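Local coordinates for pili retraction protein PilT (PDB 5FL3) that binds ADP and, like other secretion-type ATPases, probably hydrolyses ATP to power retraction of type IV pili, at residues 190-194 and 195-199; 220-223 and 224-228; 311-314 and 315-319; 324-328 and 329-333. All coordinates share one frame; numbering follows the deposited sequence.

Interaction 1: 190-194 and 195-199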
loop_
_atom_site.group_PDB
_atom_site.type_symbol
_atom_site.label_atom_id
_atom_site.label_comp_id
_atom_site.label_asym_id
_atom_site.label_seq_id
_atom_site.Cartn_x
_atom_site.Cartn_y
_atom_site.Cartn_z
ATOM N N LEU A 190 4.113 -18.021 4.836
ATOM C CA LEU A 190 5.207 -18.378 5.747
ATOM C C LEU A 190 4.710 -18.470 7.191
ATOM O O LEU A 190 4.844 -19.506 7.850
ATOM C CB LEU A 190 6.352 -17.350 5.650
ATOM C CG LEU A 190 6.881 -16.999 4.252
ATOM C CD1 LEU A 190 7.620 -15.632 4.217
ATOM C CD2 LEU A 190 7.793 -18.116 3.778
ATOM N N ASP A 191 4.128 -17.373 7.668
ATOM C CA ASP A 191 3.619 -17.284 9.030
ATOM C C ASP A 191 2.190 -17.790 9.181
ATOM O O ASP A 191 1.818 -18.307 10.239
ATOM C CB ASP A 191 3.689 -15.846 9.503
ATOM C CG ASP A 191 5.087 -15.306 9.466
ATOM O OD1 ASP A 191 5.995 -16.031 9.931
ATOM O OD2 ASP A 191 5.269 -14.179 8.955
ATOM N N THR A 192 1.399 -17.630 8.124
ATOM C CA THR A 192 -0.015 -17.982 8.133
ATOM C C THR A 192 -0.409 -18.251 6.697
ATOM O O THR A 192 0.215 -17.692 5.785
ATOM C CB THR A 192 -0.885 -16.858 8.705
ATOM O OG1 THR A 192 -2.179 -17.365 9.028
ATOM C CG2 THR A 192 -1.059 -15.709 7.691
ATOM N N ASP A 193 -1.428 -19.080 6.483
ATOM C CA ASP A 193 -1.812 -19.504 5.129
ATOM C C ASP A 193 -2.417 -18.431 4.245
ATOM O O ASP A 193 -2.172 -18.412 3.051
ATOM C CB ASP A 193 -2.779 -20.681 5.207
ATOM C CG ASP A 193 -2.110 -21.925 5.753
ATOM O OD1 ASP A 193 -0.898 -22.090 5.488
ATOM O OD2 ASP A 193 -2.766 -22.716 6.463
ATOM N N SER A 194 -3.195 -17.527 4.820
ATOM C CA SER A 194 -3.905 -16.538 4.017
ATOM C C SER A 194 -4.254 -15.317 4.837
ATOM O O SER A 194 -4.083 -15.321 6.052
ATOM C CB SER A 194 -5.187 -17.138 3.429
ATOM O OG SER A 194 -6.134 -17.434 4.449
ATOM N N PHE A 195 -4.771 -14.289 4.167
ATOM C CA PHE A 195 -5.359 -13.142 4.847
ATOM C C PHE A 195 -6.477 -13.568 5.763
ATOM O O PHE A 195 -6.600 -13.051 6.875
ATOM C CB PHE A 195 -5.888 -12.121 3.853
ATOM C CG PHE A 195 -4.808 -11.417 3.108
ATOM C CD1 PHE A 195 -3.815 -10.722 3.799
ATOM C CD2 PHE A 195 -4.766 -11.448 1.722
ATOM C CE1 PHE A 195 -2.799 -10.070 3.111
ATOM C CE2 PHE A 195 -3.756 -10.806 1.026
ATOM C CZ PHE A 195 -2.770 -10.111 1.716
ATOM N N TYR A 196 -7.283 -14.518 5.302
ATOM C CA TYR A 196 -8.425 -14.951 6.085
ATOM C C TYR A 196 -7.954 -15.644 7.356
ATOM O O TYR A 196 -8.398 -15.294 8.447
ATOM C CB TYR A 196 -9.351 -15.875 5.286
ATOM C CG TYR A 196 -10.585 -16.226 6.080
ATOM C CD1 TYR A 196 -11.650 -15.337 6.171
ATOM C CD2 TYR A 196 -10.671 -17.426 6.776
ATOM C CE1 TYR A 196 -12.771 -15.639 6.929
ATOM C CE2 TYR A 196 -11.798 -17.741 7.533
ATOM C CZ TYR A 196 -12.841 -16.846 7.604
ATOM O OH TYR A 196 -13.954 -17.152 8.354
ATOM N N THR A 197 -7.053 -16.614 7.208
ATOM C CA THR A 197 -6.479 -17.344 8.343
ATOM C C THR A 197 -5.869 -16.391 9.357
ATOM O O THR A 197 -6.067 -16.509 10.570
ATOM C CB THR A 197 -5.400 -18.321 7.873
ATOM O OG1 THR A 197 -6.017 -19.325 7.064
ATOM C CG2 THR A 197 -4.759 -19.002 9.043
ATOM N N GLY A 198 -5.116 -15.438 8.837
ATOM C CA GLY A 198 -4.477 -14.466 9.687
ATOM C C GLY A 198 -5.504 -13.607 10.394
ATOM O O GLY A 198 -5.379 -13.376 11.594
ATOM N N LEU A 199 -6.517 -13.148 9.656
ATOM C CA LEU A 199 -7.522 -12.266 10.223
ATOM C C LEU A 199 -8.270 -13.033 11.308
ATOM O O LEU A 199 -8.434 -12.545 12.433
ATOM C CB LEU A 199 -8.469 -11.727 9.137
ATOM C CG LEU A 199 -9.653 -10.813 9.514
ATOM C CD1 LEU A 199 -9.259 -9.736 10.492
ATOM C CD2 LEU A 199 -10.257 -10.155 8.297
#
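Ser-194 reaches forward to Thr-197 as the N-cap of helix 195-202, in a loop-to-helix junction where the chain enters after strand 182-187. CB of Ser-194 serves only to carry the hydroxyl. With chi1 at 67°, OG sits between the serine's own backbone N and carbonyl carbon and faces the opening turn, where it takes the N-H of Thr-197 at 3.0 Å between OG and N, an almost straight bond of 177°. The same OG lies 3.7 Å from CB of Tyr-196 and 3.2 Å from OG1 of Thr-197. The carbonyl of Ser-194 starts the regular helical pattern by accepting from Gly-198 N at 3.0 Å. An alanine in place of Ser-194 would lack OG, and the Thr-197 amide would probably be left without its capping partner, so that the first turn could fray more easily.

Thr-192, two residues before the cap, reaches Thr-197 in the first turn, and the two threonines pass one another, running oppositely. Phe-195 points its ring into the interior against Val-212 of strand 209-212 and the loop residues Val-188 and Asp-170; its side chain is about 11 Å from the bound ADP. Leu-199 also packs on strand 209-212. The methyl CG2 of Thr-197 meets the hydroxyl OG1 of Thr-192, and CG2 of Thr-192 lies 4.1 Å from CA of Gly-198.

Interaction 2: 220-223 and 224-228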
loop_
_atom_site.group_PDB
_atom_site.type_symbol
_atom_site.label_atom_id
_atom_site.label_comp_id
_atom_site.label_asym_id
_atom_site.label_seq_id
_atom_site.Cartn_x
_atom_site.Cartn_y
_atom_site.Cartn_z
ATOM N N THR A 220 -13.124 -12.452 3.542
ATOM C CA THR A 220 -12.194 -11.508 4.147
ATOM C C THR A 220 -12.795 -10.107 4.339
ATOM O O THR A 220 -12.558 -9.468 5.365
ATOM C CB THR A 220 -10.925 -11.398 3.312
ATOM O OG1 THR A 220 -10.393 -12.711 3.104
ATOM C CG2 THR A 220 -9.902 -10.574 4.029
ATOM N N VAL A 221 -13.573 -9.623 3.371
ATOM C CA VAL A 221 -14.163 -8.287 3.498
ATOM C C VAL A 221 -15.146 -8.281 4.665
ATOM O O VAL A 221 -15.149 -7.359 5.491
ATOM C CB VAL A 221 -14.878 -7.823 2.177
ATOM C CG1 VAL A 221 -15.770 -6.615 2.416
ATOM C CG2 VAL A 221 -13.863 -7.509 1.099
ATOM N N GLU A 222 -15.970 -9.321 4.745
ATOM C CA GLU A 222 -16.962 -9.408 5.816
ATOM C C GLU A 222 -16.276 -9.531 7.177
ATOM O O GLU A 222 -16.678 -8.878 8.147
ATOM C CB GLU A 222 -17.909 -10.593 5.591
ATOM C CG GLU A 222 -19.134 -10.587 6.514
ATOM C CD GLU A 222 -20.150 -11.674 6.175
ATOM O OE1 GLU A 222 -19.729 -12.751 5.725
ATOM O OE2 GLU A 222 -21.368 -11.453 6.351
ATOM N N ALA A 223 -15.236 -10.362 7.235
ATOM C CA ALA A 223 -14.534 -10.620 8.482
ATOM C C ALA A 223 -13.921 -9.334 8.972
ATOM O O ALA A 223 -13.996 -9.011 10.162
ATOM C CB ALA A 223 -13.465 -11.690 8.299
ATOM N N ALA A 224 -13.328 -8.591 8.041
ATOM C CA ALA A 224 -12.696 -7.328 8.375
ATOM C C ALA A 224 -13.727 -6.314 8.877
ATOM O O ALA A 224 -13.463 -5.583 9.822
ATOM C CB ALA A 224 -11.948 -6.793 7.192
ATOM N N LEU A 225 -14.898 -6.275 8.251
ATOM C CA LEU A 225 -15.939 -5.338 8.667
ATOM C C LEU A 225 -16.392 -5.656 10.074
ATOM O O LEU A 225 -16.504 -4.751 10.921
ATOM C CB LEU A 225 -17.128 -5.376 7.720
ATOM C CG LEU A 225 -16.923 -4.691 6.369
ATOM C CD1 LEU A 225 -17.910 -5.242 5.373
ATOM C CD2 LEU A 225 -17.099 -3.204 6.482
ATOM N N MET A 226 -16.645 -6.949 10.308
ATOM C CA MET A 226 -17.080 -7.456 11.609
ATOM C C MET A 226 -16.061 -7.129 12.712
ATOM O O MET A 226 -16.410 -6.600 13.779
ATOM C CB MET A 226 -17.312 -8.964 11.529
ATOM C CG MET A 226 -18.499 -9.385 10.643
ATOM S SD MET A 226 -20.073 -8.636 11.173
ATOM C CE MET A 226 -20.229 -9.317 12.830
ATOM N N ALA A 227 -14.798 -7.442 12.431
ATOM C CA ALA A 227 -13.697 -7.107 13.310
ATOM C C ALA A 227 -13.747 -5.617 13.682
ATOM O O ALA A 227 -13.566 -5.250 14.848
ATOM C CB ALA A 227 -12.380 -7.470 12.648
ATOM N N ALA A 228 -14.024 -4.767 12.696
ATOM C CA ALA A 228 -14.152 -3.320 12.927
ATOM C C ALA A 228 -15.393 -2.987 13.752
ATOM O O ALA A 228 -15.400 -2.064 14.545
ATOM C CB ALA A 228 -14.200 -2.566 11.595
#
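Val-221 and Leu-225, one helical turn apart, share the apolar contact between the two segments. Their side chains run abreast, with CG1 of Val-221 3.9 Å from CD1 of Leu-225. Leu-225 has CG beside its backbone N (chi1 -75°), which lays the branch back along the turn and places CG 3.3 Å from the carbonyl O of Val-221.

Backbone bonds make up the polar part. The amides of Ala-224, Leu-225, Met-226 and Ala-227 donate to the carbonyls of Thr-220, Val-221, Glu-222 and Ala-223 respectively, the regular i to i+4 ladder of an alpha helix. This is the middle of helix 218-230, the crossover helix of the beta-alpha-beta unit between the parallel strands 209-212 and 233-238. Leu-225 reaches Leu-265 and Leu-266 of helix 259-269, and Ala-227 and Ala-228 rest on Val-234.

Among the longer side chains the contact is looser. CG of Glu-222 and CG of Met-226 are 4.3 Å apart, and the carboxylate looks back along the helix to a salt bridge from its OE1 to Arg-218. Met-226 is bent at chi2 and chi3, and its CG lies against the Glu-222 carbonyl O.

Interaction 3: 311-314 and 315-319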
loop_
_atom_site.group_PDB
_atom_site.type_symbol
_atom_site.label_atom_id
_atom_site.label_comp_id
_atom_site.label_asym_id
_atom_site.label_seq_id
_atom_site.Cartn_x
_atom_site.Cartn_y
_atom_site.Cartn_z
ATOM N N PRO A 311 -24.375 8.967 -3.617
ATOM C CA PRO A 311 -23.519 9.838 -4.433
ATOM C C PRO A 311 -23.293 11.235 -3.827
ATOM O O PRO A 311 -22.317 11.887 -4.186
ATOM C CB PRO A 311 -24.281 9.920 -5.752
ATOM C CG PRO A 311 -25.035 8.633 -5.818
ATOM C CD PRO A 311 -25.476 8.393 -4.411
ATOM N N GLN A 312 -24.139 11.660 -2.891
ATOM C CA GLN A 312 -23.934 12.910 -2.152
ATOM C C GLN A 312 -22.671 12.879 -1.301
ATOM O O GLN A 312 -22.448 13.734 -0.444
ATOM C CB GLN A 312 -25.129 13.213 -1.252
ATOM C CG GLN A 312 -26.361 13.714 -1.982
ATOM C CD GLN A 312 -27.594 13.702 -1.093
ATOM O OE1 GLN A 312 -28.652 13.229 -1.504
ATOM N NE2 GLN A 312 -27.461 14.220 0.134
ATOM N N ILE A 313 -21.855 11.868 -1.542
ATOM C CA ILE A 313 -20.573 11.721 -0.894
ATOM C C ILE A 313 -19.605 12.738 -1.499
ATOM O O ILE A 313 -18.789 13.324 -0.784
ATOM C CB ILE A 313 -20.076 10.238 -1.018
ATOM C CG1 ILE A 313 -19.503 9.781 0.310
ATOM C CG2 ILE A 313 -19.137 10.006 -2.192
ATOM C CD1 ILE A 313 -20.485 9.977 1.455
ATOM N N LYS A 314 -19.750 12.983 -2.805
ATOM C CA LYS A 314 -18.951 13.969 -3.527
ATOM C C LYS A 314 -19.036 15.326 -2.851
ATOM O O LYS A 314 -18.026 15.928 -2.475
ATOM C CB LYS A 314 -19.427 14.078 -4.975
ATOM C CG LYS A 314 -18.605 15.024 -5.841
ATOM C CD LYS A 314 -18.914 14.807 -7.316
ATOM C CE LYS A 314 -20.057 15.681 -7.798
ATOM N NZ LYS A 314 -19.582 17.047 -8.169
ATOM N N GLU A 315 -20.267 15.786 -2.681
ATOM C CA GLU A 315 -20.525 17.106 -2.142
ATOM C C GLU A 315 -20.004 17.161 -0.705
ATOM O O GLU A 315 -19.386 18.144 -0.297
ATOM C CB GLU A 315 -22.030 17.429 -2.243
ATOM C CG GLU A 315 -22.573 17.549 -3.708
ATOM C CD GLU A 315 -22.909 16.194 -4.409
ATOM O OE1 GLU A 315 -22.726 15.116 -3.809
ATOM O OE2 GLU A 315 -23.336 16.207 -5.589
ATOM N N ALA A 316 -20.205 16.072 0.030
ATOM C CA ALA A 316 -19.763 15.955 1.414
ATOM C C ALA A 316 -18.264 16.151 1.557
ATOM O O ALA A 316 -17.794 16.818 2.487
ATOM C CB ALA A 316 -20.159 14.600 1.970
ATOM N N MET A 317 -17.513 15.554 0.638
ATOM C CA MET A 317 -16.064 15.674 0.634
ATOM C C MET A 317 -15.610 17.093 0.274
ATOM O O MET A 317 -14.740 17.681 0.940
ATOM C CB MET A 317 -15.455 14.653 -0.335
ATOM C CG MET A 317 -15.198 13.298 0.313
ATOM S SD MET A 317 -14.531 12.063 -0.805
ATOM C CE MET A 317 -15.957 11.773 -1.840
ATOM N N MET A 318 -16.215 17.643 -0.775
ATOM C CA MET A 318 -15.852 18.967 -1.249
ATOM C C MET A 318 -16.090 20.055 -0.207
ATOM O O MET A 318 -15.446 21.093 -0.242
ATOM C CB MET A 318 -16.612 19.276 -2.528
ATOM C CG MET A 318 -16.291 18.299 -3.635
ATOM S SD MET A 318 -17.097 18.683 -5.193
ATOM C CE MET A 318 -16.316 20.246 -5.588
ATOM N N GLU A 319 -16.997 19.806 0.730
ATOM C CA GLU A 319 -17.282 20.769 1.781
ATOM C C GLU A 319 -16.798 20.279 3.145
ATOM O O GLU A 319 -17.063 20.906 4.176
ATOM C CB GLU A 319 -18.782 21.047 1.850
ATOM C CG GLU A 319 -19.384 21.711 0.615
ATOM C CD GLU A 319 -20.820 21.231 0.343
ATOM O OE1 GLU A 319 -21.601 21.018 1.315
ATOM O OE2 GLU A 319 -21.163 21.050 -0.852
#
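Ile-313 and Met-317 meet on the buried side of a short helix, the methionine crossing the isoleucine at a slant. Met-317 runs straight through chi2 and then bends at chi3 (-70°), which turns its terminal methyl back: CE comes to 3.7 Å from CG2 of Ile-313 and also lies 3.4 Å from that residue's carbonyl O. One residue further along, Lys-314 and Met-318 extend together from the helix, CG of the lysine 4.0 Å from SD of the methionine. Lys-314 leaves the helix with CG opposite its backbone N and stays extended at chi2. Bends at chi3 and chi4 then swing NZ to a salt bridge with Glu-355.

In Glu-315 a bend at chi2 (82°) curls the carboxylate back over the first turn, so that OE1 comes near CA of Gln-312 and lies 3.6 Å from CB of Lys-314. OE2 stays 4.6 Å from NZ of Lys-314, which may leave a weak attraction, although the charged atoms are not in contact. At this N-terminal end the helix dipole may favour the carboxylate's charge, although OE1 also lies close to another acceptor, the carbonyl O of Pro-311.

Three backbone bonds span the segments. Met-317 N to Ile-313 O, at 2.9 Å, and Met-318 N to Lys-314 O, at 3.0 Å, are regular, whereas Ala-316 N to Gln-312 O is longer, 3.3 Å. Ile-313 also packs on helix 298-305, and both it and Met-317 touch Leu-294. This is a short alpha helix with Gln-312 in the N-cap position, covering strand 287-295 at the border of the mixed nucleotide-binding sheet.

Interaction 4: 324-328 and 329-333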
loop_
_atom_site.group_PDB
_atom_site.type_symbol
_atom_site.label_atom_id
_atom_site.label_comp_id
_atom_site.label_asym_id
_atom_site.label_seq_id
_atom_site.Cartn_x
_atom_site.Cartn_y
_atom_site.Cartn_z
ATOM N N GLY A 324 -10.351 16.486 7.575
ATOM C CA GLY A 324 -10.479 17.470 6.538
ATOM C C GLY A 324 -10.548 16.661 5.255
ATOM O O GLY A 324 -9.541 16.101 4.772
ATOM N N MET A 325 -11.762 16.572 4.724
ATOM C CA MET A 325 -12.009 15.859 3.484
ATOM C C MET A 325 -11.652 16.702 2.265
ATOM O O MET A 325 -11.357 17.896 2.389
ATOM C CB MET A 325 -13.479 15.421 3.411
ATOM C CG MET A 325 -13.887 14.403 4.481
ATOM S SD MET A 325 -15.618 13.913 4.328
ATOM C CE MET A 325 -16.305 14.693 5.781
ATOM N N ARG A 326 -11.700 16.061 1.099
ATOM C CA ARG A 326 -11.410 16.670 -0.199
ATOM C C ARG A 326 -11.504 15.569 -1.253
ATOM O O ARG A 326 -11.255 14.396 -0.953
ATOM C CB ARG A 326 -10.019 17.294 -0.228
ATOM C CG ARG A 326 -8.941 16.250 -0.247
ATOM C CD ARG A 326 -7.793 16.573 0.639
ATOM N NE ARG A 326 -6.640 15.781 0.257
ATOM C CZ ARG A 326 -5.427 15.958 0.754
ATOM N NH1 ARG A 326 -5.221 16.911 1.655
ATOM N NH2 ARG A 326 -4.421 15.192 0.342
ATOM N N THR A 327 -11.859 15.934 -2.480
ATOM C CA THR A 327 -11.906 14.968 -3.568
ATOM C C THR A 327 -10.564 14.937 -4.281
ATOM O O THR A 327 -9.708 15.798 -4.035
ATOM C CB THR A 327 -13.014 15.299 -4.583
ATOM O OG1 THR A 327 -12.770 16.586 -5.157
ATOM C CG2 THR A 327 -14.363 15.305 -3.914
ATOM N N PHE A 328 -10.371 13.951 -5.152
ATOM C CA PHE A 328 -9.199 13.959 -6.014
ATOM C C PHE A 328 -9.119 15.234 -6.840
ATOM O O PHE A 328 -8.055 15.853 -6.908
ATOM C CB PHE A 328 -9.178 12.762 -6.958
ATOM C CG PHE A 328 -8.154 11.747 -6.602
ATOM C CD1 PHE A 328 -7.703 11.641 -5.301
ATOM C CD2 PHE A 328 -7.599 10.934 -7.565
ATOM C CE1 PHE A 328 -6.759 10.719 -4.950
ATOM C CE2 PHE A 328 -6.641 10.011 -7.211
ATOM C CZ PHE A 328 -6.224 9.878 -5.912
ATOM N N ASP A 329 -10.235 15.610 -7.468
ATOM C CA ASP A 329 -10.235 16.740 -8.383
ATOM C C ASP A 329 -9.908 18.003 -7.612
ATOM O O ASP A 329 -9.296 18.918 -8.159
ATOM C CB ASP A 329 -11.570 16.872 -9.114
ATOM C CG ASP A 329 -11.805 15.747 -10.114
ATOM O OD1 ASP A 329 -10.843 14.984 -10.358
ATOM O OD2 ASP A 329 -12.936 15.653 -10.667
ATOM N N GLN A 330 -10.278 18.043 -6.332
ATOM C CA GLN A 330 -9.903 19.170 -5.473
ATOM C C GLN A 330 -8.415 19.181 -5.162
ATOM O O GLN A 330 -7.775 20.218 -5.235
ATOM C CB GLN A 330 -10.687 19.159 -4.158
ATOM C CG GLN A 330 -12.102 19.684 -4.259
ATOM C CD GLN A 330 -12.845 19.552 -2.948
ATOM O OE1 GLN A 330 -12.923 18.467 -2.376
ATOM N NE2 GLN A 330 -13.387 20.661 -2.455
ATOM N N HIS A 331 -7.854 18.035 -4.813
ATOM C CA HIS A 331 -6.453 18.020 -4.427
ATOM C C HIS A 331 -5.569 18.285 -5.634
ATOM O O HIS A 331 -4.479 18.832 -5.484
ATOM C CB HIS A 331 -6.072 16.694 -3.763
ATOM C CG HIS A 331 -4.727 16.716 -3.106
ATOM N ND1 HIS A 331 -3.797 15.709 -3.270
ATOM C CD2 HIS A 331 -4.148 17.627 -2.287
ATOM C CE1 HIS A 331 -2.708 16.001 -2.583
ATOM N NE2 HIS A 331 -2.894 17.160 -1.975
ATOM N N LEU A 332 -6.046 17.908 -6.822
ATOM C CA LEU A 332 -5.267 18.045 -8.062
ATOM C C LEU A 332 -5.081 19.510 -8.442
ATOM O O LEU A 332 -3.967 19.945 -8.746
ATOM C CB LEU A 332 -5.933 17.298 -9.212
ATOM C CG LEU A 332 -5.739 15.781 -9.242
ATOM C CD1 LEU A 332 -6.628 15.144 -10.304
ATOM C CD2 LEU A 332 -4.269 15.393 -9.458
ATOM N N VAL A 333 -6.187 20.254 -8.436
ATOM C CA VAL A 333 -6.161 21.711 -8.513
ATOM C C VAL A 333 -5.075 22.280 -7.598
ATOM O O VAL A 333 -4.195 23.025 -8.042
ATOM C CB VAL A 333 -7.531 22.312 -8.129
ATOM C CG1 VAL A 333 -7.373 23.727 -7.634
ATOM C CG2 VAL A 333 -8.499 22.243 -9.306
#
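Thr-327 meets Gln-330 because its chi1 of 61° turns OG1 toward the helix, while the glutamine, extended beyond CG (chi2 176°), reaches back over the first turn. The two form a capping box: Gln-330 N donates to Thr-327 OG1 at 3.1 Å, and Thr-327 N donates to Gln-330 OE1 at 2.7 Å, in the carbonyl plane and on a lone pair. A weak bond from Thr-327 OG1 also reaches OE1. With Gln-330 shortened to an alanine, the Thr-327 amide is likely to lose its acceptor and the hydroxyl to become freer to turn.

Arg-326 and His-331 run alongside each other, and the guanidinium stacks face to face on the imidazole, centres 3.9 Å apart and planes at 15°. NH2 sits over the middle of the ring. Each flat group is held from outside as well, Arg-326 NE by the carbonyl O of Leu-291 and His-331 ND1 by the amide of the same residue.

The cap thus starts helix 328-337 beside strand 287-295, to which Arg-326 is also joined by backbone bonds with Ile-293. Asp-329 in turn accepts from the amides of Thr-351 and Ser-352, just ahead of helix 353-361, against which Leu-332 and Val-333 pack.

Overall arrangement
The four contacts fall into two neighbouring pairs. Interactions 1 and 2 touch where Leu-199 packs on Ala-223 and Ala-224, so that helices 195-202 and 218-230 meet; interactions 3 and 4 touch through Met-318 O and Gln-330 NE2, a probable hydrogen bond, beside strand 287-295 at the far border of the same sheet. Interactions 1 and 4 are helix starts held by side-chain caps, the first partly buried, the second buried and a full box with a stacked arginine. Interaction 2 is a buried mid-helix turn dominated by backbone bonds and small residues, and interaction 3, partly buried, mixes an apolar face with a charged one. Interactions 1 and 4 lie about 36 Å apart, centre to centre.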